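Local coordinates for N-acetylneuraminate lyase (Fusobacterium nucleatum subsp. nucleatum ATCC 25586, PDB 5ZKA), which is a lyase of the dihydrodipicolinate synthetase family, built as a TIM barrel of eight parallel strands surrounded by helices, at residues I11-M16 with T212-G217; I81-S86 with C106-T111; G134-I139 with N161-G166; I138-P143 with K168-D173. All coordinates share one frame; numbering follows the deposited sequence.

Contact 1. Residues I11-M16 with T212-G217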
loop_
_atom_site.group_PDB
_atom_site.type_symbol
_atom_site.label_atom_id
_atom_site.label_comp_id
_atom_site.label_asym_id
_atom_site.label_seq_id
_atom_site.Cartn_x
_atom_site.Cartn_y
_atom_site.Cartn_z
ATOM N N ILE B 11 1.554 -3.217 19.406
ATOM C CA ILE B 11 1.434 -4.458 18.641
ATOM C C ILE B 11 0.476 -5.399 19.372
ATOM O O ILE B 11 0.701 -5.731 20.542
ATOM C CB ILE B 11 2.810 -5.116 18.445
ATOM C CG1 ILE B 11 3.739 -4.186 17.649
ATOM C CG2 ILE B 11 2.660 -6.493 17.765
ATOM C CD1 ILE B 11 3.294 -3.933 16.224
ATOM N N TYR B 12 -0.586 -5.826 18.681
ATOM C CA TYR B 12 -1.601 -6.735 19.217
ATOM C C TYR B 12 -1.522 -8.053 18.464
ATOM O O TYR B 12 -1.586 -8.064 17.228
ATOM C CB TYR B 12 -3.024 -6.196 19.039
ATOM C CG TYR B 12 -3.402 -5.005 19.873
ATOM C CD1 TYR B 12 -2.854 -3.762 19.612
ATOM C CD2 TYR B 12 -4.324 -5.120 20.911
ATOM C CE1 TYR B 12 -3.204 -2.639 20.395
ATOM C CE2 TYR B 12 -4.671 -4.007 21.699
ATOM C CZ TYR B 12 -4.111 -2.779 21.428
ATOM O OH TYR B 12 -4.452 -1.669 22.189
ATOM N N SER B 13 -1.432 -9.155 19.198
ATOM C CA SER B 13 -1.508 -10.479 18.593
ATOM C C SER B 13 -2.964 -10.895 18.453
ATOM O O SER B 13 -3.718 -10.854 19.428
ATOM C CB SER B 13 -0.772 -11.513 19.440
ATOM O OG SER B 13 0.603 -11.545 19.118
ATOM N N ALA B 14 -3.353 -11.278 17.246
ATOM C CA ALA B 14 -4.623 -11.959 17.027
ATOM C C ALA B 14 -4.501 -13.349 17.642
ATOM O O ALA B 14 -3.927 -14.268 17.049
ATOM C CB ALA B 14 -4.957 -12.007 15.541
ATOM N N LEU B 15 -5.040 -13.496 18.849
ATOM C CA LEU B 15 -4.724 -14.637 19.699
ATOM C C LEU B 15 -5.119 -15.959 19.049
ATOM O O LEU B 15 -6.273 -16.160 18.663
ATOM C CB LEU B 15 -5.430 -14.472 21.049
ATOM C CG LEU B 15 -5.168 -15.548 22.096
ATOM C CD1 LEU B 15 -3.719 -15.515 22.560
ATOM C CD2 LEU B 15 -6.099 -15.328 23.249
ATOM N N MET B 16 -4.141 -16.854 18.925
ATOM C CA MET B 16 -4.380 -18.203 18.432
ATOM C C MET B 16 -5.016 -19.043 19.525
ATOM O O MET B 16 -4.595 -18.983 20.682
ATOM C CB MET B 16 -3.068 -18.851 18.006
ATOM C CG MET B 16 -2.337 -18.117 16.913
ATOM S SD MET B 16 -2.961 -18.567 15.288
ATOM C CE MET B 16 -3.190 -20.311 15.514
ATOM N N THR B 212 0.648 -13.138 12.872
ATOM C CA THR B 212 2.043 -13.566 12.943
ATOM C C THR B 212 2.749 -13.060 14.185
ATOM O O THR B 212 3.842 -13.551 14.494
ATOM C CB THR B 212 2.836 -13.133 11.694
ATOM O OG1 THR B 212 3.042 -11.710 11.693
ATOM C CG2 THR B 212 2.112 -13.558 10.439
ATOM N N TYR B 213 2.153 -12.110 14.914
ATOM C CA TYR B 213 2.783 -11.616 16.125
ATOM C C TYR B 213 2.746 -12.644 17.252
ATOM O O TYR B 213 3.435 -12.442 18.259
ATOM C CB TYR B 213 2.126 -10.294 16.556
ATOM C CG TYR B 213 2.039 -9.282 15.416
ATOM C CD1 TYR B 213 3.082 -9.148 14.496
ATOM C CD2 TYR B 213 0.917 -8.477 15.256
ATOM C CE1 TYR B 213 3.009 -8.225 13.448
ATOM C CE2 TYR B 213 0.837 -7.540 14.220
ATOM C CZ TYR B 213 1.889 -7.433 13.311
ATOM O OH TYR B 213 1.818 -6.531 12.273
ATOM N N ASN B 214 1.968 -13.732 17.102
ATOM C CA ASN B 214 2.045 -14.858 18.035
ATOM C C ASN B 214 3.430 -15.491 18.044
ATOM O O ASN B 214 3.826 -16.082 19.054
ATOM C CB ASN B 214 1.020 -15.949 17.677
ATOM C CG ASN B 214 -0.400 -15.563 18.020
ATOM O OD1 ASN B 214 -0.837 -15.712 19.160
ATOM N ND2 ASN B 214 -1.138 -15.083 17.027
ATOM N N ILE B 215 4.157 -15.444 16.923
ATOM C CA ILE B 215 5.503 -16.009 16.873
ATOM C C ILE B 215 6.572 -14.990 16.474
ATOM O O ILE B 215 7.762 -15.230 16.739
ATOM C CB ILE B 215 5.568 -17.242 15.939
ATOM C CG1 ILE B 215 5.000 -16.906 14.564
ATOM C CG2 ILE B 215 4.854 -18.457 16.575
ATOM C CD1 ILE B 215 5.352 -17.958 13.472
ATOM N N ASN B 216 6.215 -13.856 15.883
ATOM C CA ASN B 216 7.199 -12.882 15.410
ATOM C C ASN B 216 6.999 -11.512 16.058
ATOM O O ASN B 216 7.357 -10.486 15.479
ATOM C CB ASN B 216 7.136 -12.779 13.878
ATOM C CG ASN B 216 8.396 -12.167 13.266
ATOM O OD1 ASN B 216 9.521 -12.445 13.691
ATOM N ND2 ASN B 216 8.202 -11.323 12.262
ATOM N N GLY B 217 6.435 -11.479 17.269
ATOM C CA GLY B 217 6.115 -10.197 17.892
ATOM C C GLY B 217 7.327 -9.354 18.222
ATOM O O GLY B 217 7.239 -8.124 18.256
#
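Tyr-213, directly after Thr-212, lays the face of its ring against Ile-11: the branch methyl CG2 stands 3.6 Å from ring atom CD2 and sits above the plane, offset toward the rim, which makes this a CH-pi contact. The two side chains cross at about a right angle. The same ring meets the strand a second time at its edge, where the carbonyl O of Tyr-12 lies in the ring plane, 3.2 Å from Tyr-213 CD2. Beside the root of the tyrosine side chain, Ser-13 OG lies 3.2 Å from Tyr-213 CB. This hydroxyl also comes within 3.3 Å of the backbone N of Asn-214, yet the angle is too poor for a hydrogen bond; its partner is Asn-37 OD1, on helix 27-39. Tyr-213 lies in the first-turn region of the helix that follows barrel strand 207-210, and the strand it leans on, 10-14, is the neighbour that closes the TIM barrel. Asn-214 comes next and carries the polar link. With CG anti to its carbonyl carbon (chi1 -74°), the amide reaches across to the backbone of Ala-14, and ND2 donates to Ala-14 O at 2.9 Å. The bond is nearly straight at 166°, and the acceptor lies in the amide plane, although the donor stands 49° out of the carbonyl plane. ND2 also binds Ser-211 O, while OD1 takes Asn-37 ND2, so both ends of this buried amide are held and its flip is fixed. Met-16 crosses it obliquely, its CG 3.3 Å from Asn-214 ND2.

Contact 2. Residues I81-S86 with C106-T111; sequences IAQVGS and CLSAVT
Two torsions carry the carboxamide of Gln-83 forward to Gly-85 N and Val-110 N: CG is anti to the backbone N (chi1 -154°), and a bend at chi2 (-80°) then turns the chain along the strand. OE1 thereby accepts from Gly-85 N at 2.8 Å and, weakly, from Val-110 N at 3.3 Å, and NE2 is held by Gly-49 O. Ser-108 places OG between its backbone N and carbonyl carbon, 3.3 Å from Gln-83 CG; the hydroxyl itself is bonded to Tyr-47 OH. Beneath these groups runs a parallel ladder. Ala-82 N donates to Cys-106 O at 3.0 Å, Ser-108 N to Ala-82 O at 2.9 Å, and Val-84 N to Ser-108 O at 2.9 Å. Beyond the paired strands, Ser-86 N reaches Val-110 O at 2.7 Å, a bond running nearly in line with the carbonyl. Ala-109 CB meets Gly-85 CA at 3.9 Å. Ala-82 and Leu-107 share the outer face and pack on Val-99 of helix 89-102, whereas Gln-83 and Ser-108 point to the inner one. This is the geometry of a beta-alpha-beta crossover in a TIM barrel, strand 79-83 to helix 89-102 to strand 107-109.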
loop_
_atom_site.group_PDB
_atom_site.type_symbol
_atom_site.label_atom_id
_atom_site.label_comp_id
_atom_site.label_asym_id
_atom_site.label_seq_id
_atom_site.Cartn_x
_atom_site.Cartn_y
_atom_site.Cartn_z
ATOM N N ILE B 81 -8.816 -6.317 23.226
ATOM C CA ILE B 81 -9.930 -6.007 22.339
ATOM C C ILE B 81 -10.662 -7.315 22.072
ATOM O O ILE B 81 -10.024 -8.320 21.733
ATOM C CB ILE B 81 -9.453 -5.386 21.009
ATOM C CG1 ILE B 81 -8.604 -4.131 21.245
ATOM C CG2 ILE B 81 -10.636 -5.087 20.092
ATOM C CD1 ILE B 81 -7.876 -3.674 19.968
ATOM N N ALA B 82 -11.989 -7.305 22.204
ATOM C CA ALA B 82 -12.814 -8.489 21.961
ATOM C C ALA B 82 -13.615 -8.301 20.678
ATOM O O ALA B 82 -14.466 -7.408 20.596
ATOM C CB ALA B 82 -13.760 -8.753 23.134
ATOM N N GLN B 83 -13.348 -9.147 19.682
ATOM C CA GLN B 83 -14.152 -9.174 18.467
ATOM C C GLN B 83 -15.422 -9.967 18.740
ATOM O O GLN B 83 -15.357 -11.151 19.101
ATOM C CB GLN B 83 -13.366 -9.805 17.312
ATOM C CG GLN B 83 -13.806 -9.344 15.937
ATOM C CD GLN B 83 -15.042 -10.060 15.450
ATOM O OE1 GLN B 83 -15.979 -9.435 14.948
ATOM N NE2 GLN B 83 -15.057 -11.384 15.595
ATOM N N VAL B 84 -16.577 -9.323 18.564
ATOM C CA VAL B 84 -17.864 -9.925 18.887
ATOM C C VAL B 84 -18.820 -9.933 17.700
ATOM O O VAL B 84 -19.995 -10.265 17.860
ATOM C CB VAL B 84 -18.512 -9.223 20.092
ATOM C CG1 VAL B 84 -17.554 -9.223 21.262
ATOM C CG2 VAL B 84 -18.924 -7.809 19.708
ATOM N N GLY B 85 -18.353 -9.567 16.516
ATOM C CA GLY B 85 -19.179 -9.533 15.324
ATOM C C GLY B 85 -19.134 -10.832 14.549
ATOM O O GLY B 85 -18.870 -11.903 15.104
ATOM N N SER B 86 -19.391 -10.723 13.239
ATOM C CA SER B 86 -19.484 -11.838 12.289
ATOM C C SER B 86 -20.671 -12.752 12.567
ATOM O O SER B 86 -20.728 -13.877 12.051
ATOM C CB SER B 86 -18.191 -12.662 12.241
ATOM O OG SER B 86 -18.242 -13.766 13.127
ATOM N N CYS B 106 -12.960 -2.769 25.361
ATOM C CA CYS B 106 -12.982 -2.350 23.966
ATOM C C CYS B 106 -13.463 -3.519 23.124
ATOM O O CYS B 106 -12.995 -4.646 23.304
ATOM C CB CYS B 106 -11.603 -1.887 23.493
ATOM S SG CYS B 106 -11.669 -1.094 21.856
ATOM N N LEU B 107 -14.408 -3.249 22.236
ATOM C CA LEU B 107 -14.943 -4.246 21.323
ATOM C C LEU B 107 -14.441 -3.967 19.922
ATOM O O LEU B 107 -13.971 -2.872 19.606
ATOM C CB LEU B 107 -16.475 -4.233 21.310
ATOM C CG LEU B 107 -17.143 -4.287 22.680
ATOM C CD1 LEU B 107 -18.652 -4.207 22.547
ATOM C CD2 LEU B 107 -16.740 -5.580 23.361
ATOM N N SER B 108 -14.556 -4.980 19.078
ATOM C CA SER B 108 -14.432 -4.785 17.649
ATOM C C SER B 108 -15.472 -5.667 16.985
ATOM O O SER B 108 -16.005 -6.602 17.595
ATOM C CB SER B 108 -13.024 -5.111 17.133
ATOM O OG SER B 108 -12.768 -6.495 17.252
ATOM N N ALA B 109 -15.791 -5.341 15.736
ATOM C CA ALA B 109 -16.786 -6.134 15.031
ATOM C C ALA B 109 -16.596 -5.971 13.536
ATOM O O ALA B 109 -16.229 -4.895 13.058
ATOM C CB ALA B 109 -18.212 -5.728 15.415
ATOM N N VAL B 110 -16.843 -7.058 12.819
ATOM C CA VAL B 110 -17.069 -7.041 11.385
ATOM C C VAL B 110 -18.472 -7.590 11.161
ATOM O O VAL B 110 -18.935 -8.446 11.924
ATOM C CB VAL B 110 -15.990 -7.863 10.646
ATOM C CG1 VAL B 110 -16.032 -9.319 11.058
ATOM C CG2 VAL B 110 -16.125 -7.704 9.147
ATOM N N THR B 111 -19.169 -7.070 10.152
ATOM C CA THR B 111 -20.552 -7.468 9.930
ATOM C C THR B 111 -20.628 -8.754 9.104
ATOM O O THR B 111 -19.647 -9.157 8.473
ATOM C CB THR B 111 -21.316 -6.344 9.235
ATOM O OG1 THR B 111 -21.059 -6.381 7.827
ATOM C CG2 THR B 111 -20.902 -4.989 9.795
#

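Contact 3. Residues G134-I139 with N161-G166; sequences GNYMII and NEKIIG
Backbone hydrogen bonds between Met-137 and its partners Lys-163 and Ile-165 establish the parallel pairing. Met-137 N donates to Lys-163 O at 2.8 Å, Ile-165 N returns to Met-137 O at 2.9 Å, and Ile-139 N donates to Gly-166 O at 3.0 Å, one residue beyond where a regular ladder would put it. The first two donors approach almost along the C=O direction; the third is tilted 24° from the carbonyl plane. Gly-166 N and Asn-135 O, both buried here, have no partner in the model. The pairing belongs to the beta-alpha-beta unit of strand 137-140, helix 152-159 and strand 164-169, consecutive strands of the TIM barrel, and strand 107-109 bonds to the other edge of the first strand. The polar side-chain contact is a cation-pi interaction: Lys-163 NZ stands over one face of the Tyr-136 ring, 4.0 Å from its centroid and 29° off the normal. A bend at the last torsion of the lysine (chi4 -56°) turns the amine over the ring, while CE passes Gly-134 O at 3.5 Å. The loop carrying this lysine is shaped by an Asx turn, in which Asn-161 OD1 accepts from Lys-163 N, within a type I beta turn. Apolar packing divides between the two faces. On one, Ile-139 CG2 meets Ile-164 CG2 at 3.7 Å, the side chains crossing at about a right angle, and both residues pack on helix 152-159. On the other, Ile-138 CD1 lies 3.8 Å from Ile-165 CG1 and 3.6 Å from Gly-166 CA, while Ile-165 CG2 touches Tyr-136 CD1.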
loop_
_atom_site.group_PDB
_atom_site.type_symbol
_atom_site.label_atom_id
_atom_site.label_comp_id
_atom_site.label_asym_id
_atom_site.label_seq_id
_atom_site.Cartn_x
_atom_site.Cartn_y
_atom_site.Cartn_z
ATOM N N GLY B 134 -22.763 -0.251 25.872
ATOM C CA GLY B 134 -22.086 0.840 26.547
ATOM C C GLY B 134 -20.578 0.849 26.407
ATOM O O GLY B 134 -19.916 1.684 27.039
ATOM N N ASN B 135 -20.018 -0.037 25.592
ATOM C CA ASN B 135 -18.581 -0.203 25.424
ATOM C C ASN B 135 -18.091 0.547 24.191
ATOM O O ASN B 135 -18.874 1.040 23.380
ATOM C CB ASN B 135 -18.237 -1.690 25.300
ATOM C CG ASN B 135 -16.905 -2.033 25.917
ATOM O OD1 ASN B 135 -15.975 -1.225 25.918
ATOM N ND2 ASN B 135 -16.809 -3.243 26.470
ATOM N N TYR B 136 -16.770 0.615 24.057
ATOM C CA TYR B 136 -16.101 1.231 22.918
ATOM C C TYR B 136 -15.942 0.224 21.785
ATOM O O TYR B 136 -15.946 -0.991 21.994
ATOM C CB TYR B 136 -14.734 1.777 23.324
ATOM C CG TYR B 136 -14.824 2.723 24.503
ATOM C CD1 TYR B 136 -14.977 4.091 24.313
ATOM C CD2 TYR B 136 -14.793 2.241 25.808
ATOM C CE1 TYR B 136 -15.081 4.954 25.394
ATOM C CE2 TYR B 136 -14.898 3.096 26.889
ATOM C CZ TYR B 136 -15.039 4.447 26.675
ATOM O OH TYR B 136 -15.144 5.295 27.754
ATOM N N MET B 137 -15.769 0.749 20.572
ATOM C CA MET B 137 -15.847 -0.073 19.375
ATOM C C MET B 137 -14.750 0.287 18.382
ATOM O O MET B 137 -14.530 1.468 18.095
ATOM C CB MET B 137 -17.222 0.084 18.711
ATOM C CG MET B 137 -17.334 -0.542 17.329
ATOM S SD MET B 137 -17.306 -2.343 17.345
ATOM C CE MET B 137 -18.876 -2.663 18.142
ATOM N N ILE B 138 -14.083 -0.745 17.860
ATOM C CA ILE B 138 -13.170 -0.654 16.719
ATOM C C ILE B 138 -13.885 -1.240 15.503
ATOM O O ILE B 138 -14.318 -2.397 15.531
ATOM C CB ILE B 138 -11.852 -1.398 16.992
ATOM C CG1 ILE B 138 -11.098 -0.777 18.173
ATOM C CG2 ILE B 138 -10.968 -1.441 15.720
ATOM C CD1 ILE B 138 -10.667 0.618 17.942
ATOM N N ILE B 139 -14.015 -0.448 14.432
ATOM C CA ILE B 139 -14.650 -0.919 13.205
ATOM C C ILE B 139 -13.597 -1.554 12.307
ATOM O O ILE B 139 -12.394 -1.383 12.500
ATOM C CB ILE B 139 -15.384 0.210 12.455
ATOM C CG1 ILE B 139 -14.406 1.342 12.131
ATOM C CG2 ILE B 139 -16.579 0.715 13.261
ATOM C CD1 ILE B 139 -14.959 2.384 11.191
ATOM N N ASN B 161 -19.657 8.863 15.989
ATOM C CA ASN B 161 -19.964 8.280 17.288
ATOM C C ASN B 161 -18.722 8.315 18.177
ATOM O O ASN B 161 -17.675 7.771 17.814
ATOM C CB ASN B 161 -20.473 6.852 17.103
ATOM C CG ASN B 161 -21.088 6.282 18.366
ATOM O OD1 ASN B 161 -20.541 6.427 19.461
ATOM N ND2 ASN B 161 -22.234 5.634 18.219
ATOM N N GLU B 162 -18.849 8.934 19.353
ATOM C CA GLU B 162 -17.703 9.127 20.238
ATOM C C GLU B 162 -17.161 7.804 20.762
ATOM O O GLU B 162 -15.977 7.711 21.106
ATOM C CB GLU B 162 -18.093 10.032 21.417
ATOM C CG GLU B 162 -19.010 9.349 22.431
ATOM C CD GLU B 162 -20.063 10.274 23.037
ATOM O OE1 GLU B 162 -20.073 11.479 22.693
ATOM O OE2 GLU B 162 -20.884 9.786 23.854
ATOM N N LYS B 163 -18.001 6.784 20.853
ATOM C CA LYS B 163 -17.575 5.486 21.351
ATOM C C LYS B 163 -17.022 4.587 20.251
ATOM O O LYS B 163 -16.530 3.494 20.551
ATOM C CB LYS B 163 -18.740 4.800 22.075
ATOM C CG LYS B 163 -19.019 5.392 23.460
ATOM C CD LYS B 163 -19.951 4.504 24.271
ATOM C CE LYS B 163 -19.996 4.947 25.725
ATOM N NZ LYS B 163 -18.628 4.981 26.314
ATOM N N ILE B 164 -17.090 5.012 18.992
ATOM C CA ILE B 164 -16.430 4.308 17.898
ATOM C C ILE B 164 -15.061 4.962 17.761
ATOM O O ILE B 164 -14.923 6.023 17.154
ATOM C CB ILE B 164 -17.251 4.370 16.608
ATOM C CG1 ILE B 164 -18.583 3.646 16.826
ATOM C CG2 ILE B 164 -16.471 3.751 15.438
ATOM C CD1 ILE B 164 -19.428 3.491 15.587
ATOM N N ILE B 165 -14.049 4.350 18.384
ATOM C CA ILE B 165 -12.806 5.057 18.677
ATOM C C ILE B 165 -11.693 4.753 17.689
ATOM O O ILE B 165 -10.614 5.356 17.802
ATOM C CB ILE B 165 -12.319 4.760 20.110
ATOM C CG1 ILE B 165 -12.016 3.269 20.291
ATOM C CG2 ILE B 165 -13.344 5.259 21.142
ATOM C CD1 ILE B 165 -11.293 2.963 21.598
ATOM N N GLY B 166 -11.903 3.837 16.746
ATOM C CA GLY B 166 -10.851 3.526 15.788
ATOM C C GLY B 166 -11.282 2.472 14.780
ATOM O O GLY B 166 -12.437 2.036 14.746
#

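Contact 4. Residues I138-P143 with K168-D173; sequences IIYSIP and KFTAGD
Tyr-140 and Lys-168 lie side by side and point the same way, as expected for residues facing each other in a parallel bridge. The extended lysine (CG anti to the backbone N, chi1 180°) carries CD over one face of the phenol ring. CD sits 3.5 Å above the ring plane, offset toward the rim in a CH-pi contact, and its nearest ring atom is Tyr-140 CZ at 3.6 Å. At the far end NZ donates to Tyr-140 OH at 3.1 Å; that oxygen also bonds to Tyr-47 OH, so two partners grip the phenol oxygen. Thr-170 crosses the tyrosine at about a right angle and brings CG2 to within 3.9 Å of Tyr-140 CD2. Ser-141 is turned toward the loop after the strand. Its CB rides over one face of the Phe-169 ring, and OG, set between its backbone N and carbonyl carbon (chi1 64°), accepts from Thr-170 N at 3.1 Å with an almost straight N-H (169°). Asn-149 OD1 is bonded to the same hydroxyl. Next, Ile-142 passes obliquely over Thr-170 and ends with CD1 at 3.6 Å from Ala-171 CB. Behind the side chains, Lys-168 N donates to Ile-139 O at 2.7 Å and Ser-141 N to Lys-168 O at 2.9 Å. The contact joins the C-terminal ends of strands 137-140 and 164-169: Ile-139 and Ser-141 pack outward on Phe-155 of helix 152-159, Ile-139 also touches Tyr-126 of helix 119-133, and Asp-173 caps the start of helix 174-183.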
loop_
_atom_site.group_PDB
_atom_site.type_symbol
_atom_site.label_atom_id
_atom_site.label_comp_id
_atom_site.label_asym_id
_atom_site.label_seq_id
_atom_site.Cartn_x
_atom_site.Cartn_y
_atom_site.Cartn_z
ATOM N N ILE B 138 -14.083 -0.745 17.860
ATOM C CA ILE B 138 -13.170 -0.654 16.719
ATOM C C ILE B 138 -13.885 -1.240 15.503
ATOM O O ILE B 138 -14.318 -2.397 15.531
ATOM C CB ILE B 138 -11.852 -1.398 16.992
ATOM C CG1 ILE B 138 -11.098 -0.777 18.173
ATOM C CG2 ILE B 138 -10.968 -1.441 15.720
ATOM C CD1 ILE B 138 -10.667 0.618 17.942
ATOM N N ILE B 139 -14.015 -0.448 14.432
ATOM C CA ILE B 139 -14.650 -0.919 13.205
ATOM C C ILE B 139 -13.597 -1.554 12.307
ATOM O O ILE B 139 -12.394 -1.383 12.500
ATOM C CB ILE B 139 -15.384 0.210 12.455
ATOM C CG1 ILE B 139 -14.406 1.342 12.131
ATOM C CG2 ILE B 139 -16.579 0.715 13.261
ATOM C CD1 ILE B 139 -14.959 2.384 11.191
ATOM N N TYR B 140 -14.063 -2.314 11.320
ATOM C CA TYR B 140 -13.208 -2.815 10.253
ATOM C C TYR B 140 -13.332 -1.892 9.049
ATOM O O TYR B 140 -14.425 -1.409 8.744
ATOM C CB TYR B 140 -13.594 -4.238 9.844
ATOM C CG TYR B 140 -12.986 -5.333 10.697
ATOM C CD1 TYR B 140 -13.063 -5.276 12.081
ATOM C CD2 TYR B 140 -12.376 -6.443 10.117
ATOM C CE1 TYR B 140 -12.528 -6.272 12.867
ATOM C CE2 TYR B 140 -11.837 -7.451 10.900
ATOM C CZ TYR B 140 -11.918 -7.357 12.280
ATOM O OH TYR B 140 -11.394 -8.342 13.089
ATOM N N SER B 141 -12.206 -1.665 8.357
ATOM C CA SER B 141 -12.230 -0.847 7.145
ATOM C C SER B 141 -13.045 -1.501 6.035
ATOM O O SER B 141 -13.709 -0.801 5.263
ATOM C CB SER B 141 -10.801 -0.576 6.669
ATOM O OG SER B 141 -10.162 -1.789 6.283
ATOM N N ILE B 142 -13.004 -2.825 5.928
ATOM C CA ILE B 142 -13.925 -3.568 5.080
ATOM C C ILE B 142 -14.957 -4.236 5.991
ATOM O O ILE B 142 -14.631 -5.213 6.684
ATOM C CB ILE B 142 -13.204 -4.601 4.206
ATOM C CG1 ILE B 142 -11.907 -4.020 3.648
ATOM C CG2 ILE B 142 -14.110 -5.022 3.073
ATOM C CD1 ILE B 142 -11.203 -4.939 2.658
ATOM N N PRO B 143 -16.203 -3.753 6.021
ATOM C CA PRO B 143 -17.175 -4.236 7.017
ATOM C C PRO B 143 -17.660 -5.663 6.795
ATOM O O PRO B 143 -18.433 -6.164 7.622
ATOM C CB PRO B 143 -18.335 -3.234 6.886
ATOM C CG PRO B 143 -17.758 -2.052 6.170
ATOM C CD PRO B 143 -16.723 -2.613 5.251
ATOM N N LYS B 168 -9.721 -1.052 12.389
ATOM C CA LYS B 168 -8.734 -2.033 11.943
ATOM C C LYS B 168 -8.695 -2.007 10.419
ATOM O O LYS B 168 -9.703 -2.294 9.763
ATOM C CB LYS B 168 -9.083 -3.435 12.449
ATOM C CG LYS B 168 -8.109 -4.544 12.034
ATOM C CD LYS B 168 -8.669 -5.911 12.470
ATOM C CE LYS B 168 -7.691 -7.044 12.232
ATOM N NZ LYS B 168 -8.356 -8.360 12.435
ATOM N N PHE B 169 -7.537 -1.642 9.862
ATOM C CA PHE B 169 -7.367 -1.462 8.425
ATOM C C PHE B 169 -6.865 -2.776 7.840
ATOM O O PHE B 169 -5.727 -3.178 8.102
ATOM C CB PHE B 169 -6.384 -0.327 8.153
ATOM C CG PHE B 169 -6.818 0.612 7.073
ATOM C CD1 PHE B 169 -6.330 0.475 5.789
ATOM C CD2 PHE B 169 -7.692 1.649 7.352
ATOM C CE1 PHE B 169 -6.727 1.346 4.792
ATOM C CE2 PHE B 169 -8.091 2.521 6.361
ATOM C CZ PHE B 169 -7.608 2.373 5.086
ATOM N N THR B 170 -7.701 -3.450 7.049
ATOM C CA THR B 170 -7.383 -4.805 6.623
ATOM C C THR B 170 -6.932 -4.938 5.175
ATOM O O THR B 170 -6.415 -6.003 4.807
ATOM C CB THR B 170 -8.590 -5.724 6.827
ATOM O OG1 THR B 170 -9.652 -5.300 5.972
ATOM C CG2 THR B 170 -9.047 -5.670 8.282
ATOM N N ALA B 171 -7.146 -3.928 4.341
ATOM C CA ALA B 171 -6.699 -3.957 2.952
ATOM C C ALA B 171 -5.709 -2.823 2.744
ATOM O O ALA B 171 -5.950 -1.694 3.188
ATOM C CB ALA B 171 -7.871 -3.822 1.978
ATOM N N GLY B 172 -4.602 -3.120 2.073
ATOM C CA GLY B 172 -3.527 -2.152 1.978
ATOM C C GLY B 172 -3.717 -1.116 0.890
ATOM O O GLY B 172 -2.979 -1.108 -0.099
ATOM N N ASP B 173 -4.714 -0.246 1.046
ATOM C CA ASP B 173 -4.838 0.946 0.204
ATOM C C ASP B 173 -4.146 2.072 0.965
ATOM O O ASP B 173 -4.714 2.647 1.898
ATOM C CB ASP B 173 -6.304 1.258 -0.083
ATOM C CG ASP B 173 -6.492 2.515 -0.924
ATOM O OD1 ASP B 173 -5.516 3.270 -1.143
ATOM O OD2 ASP B 173 -7.633 2.753 -1.376
#

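From the N terminus, strand 10-14 opens the widest loop, which contact 1 closes by packing 11-16 against the first turn of helix 213-228, tying the first barrel strand to the helix after the last one. The other three contacts lie within that loop. Contact 2 closes a short one across helix 89-102; contacts 3 and 4 come after it as overlapping loops that share Ile-138 and Ile-139, pairing successive parts of strands 137-140 and 164-169 around helix 152-159. Contacts 2 and 3 meet where Leu-107 N probably bonds to Tyr-136 O, 2.7 Å away; contacts 1 and 2 touch through Tyr-12 and Ile-81. All four reach the same closed sheet.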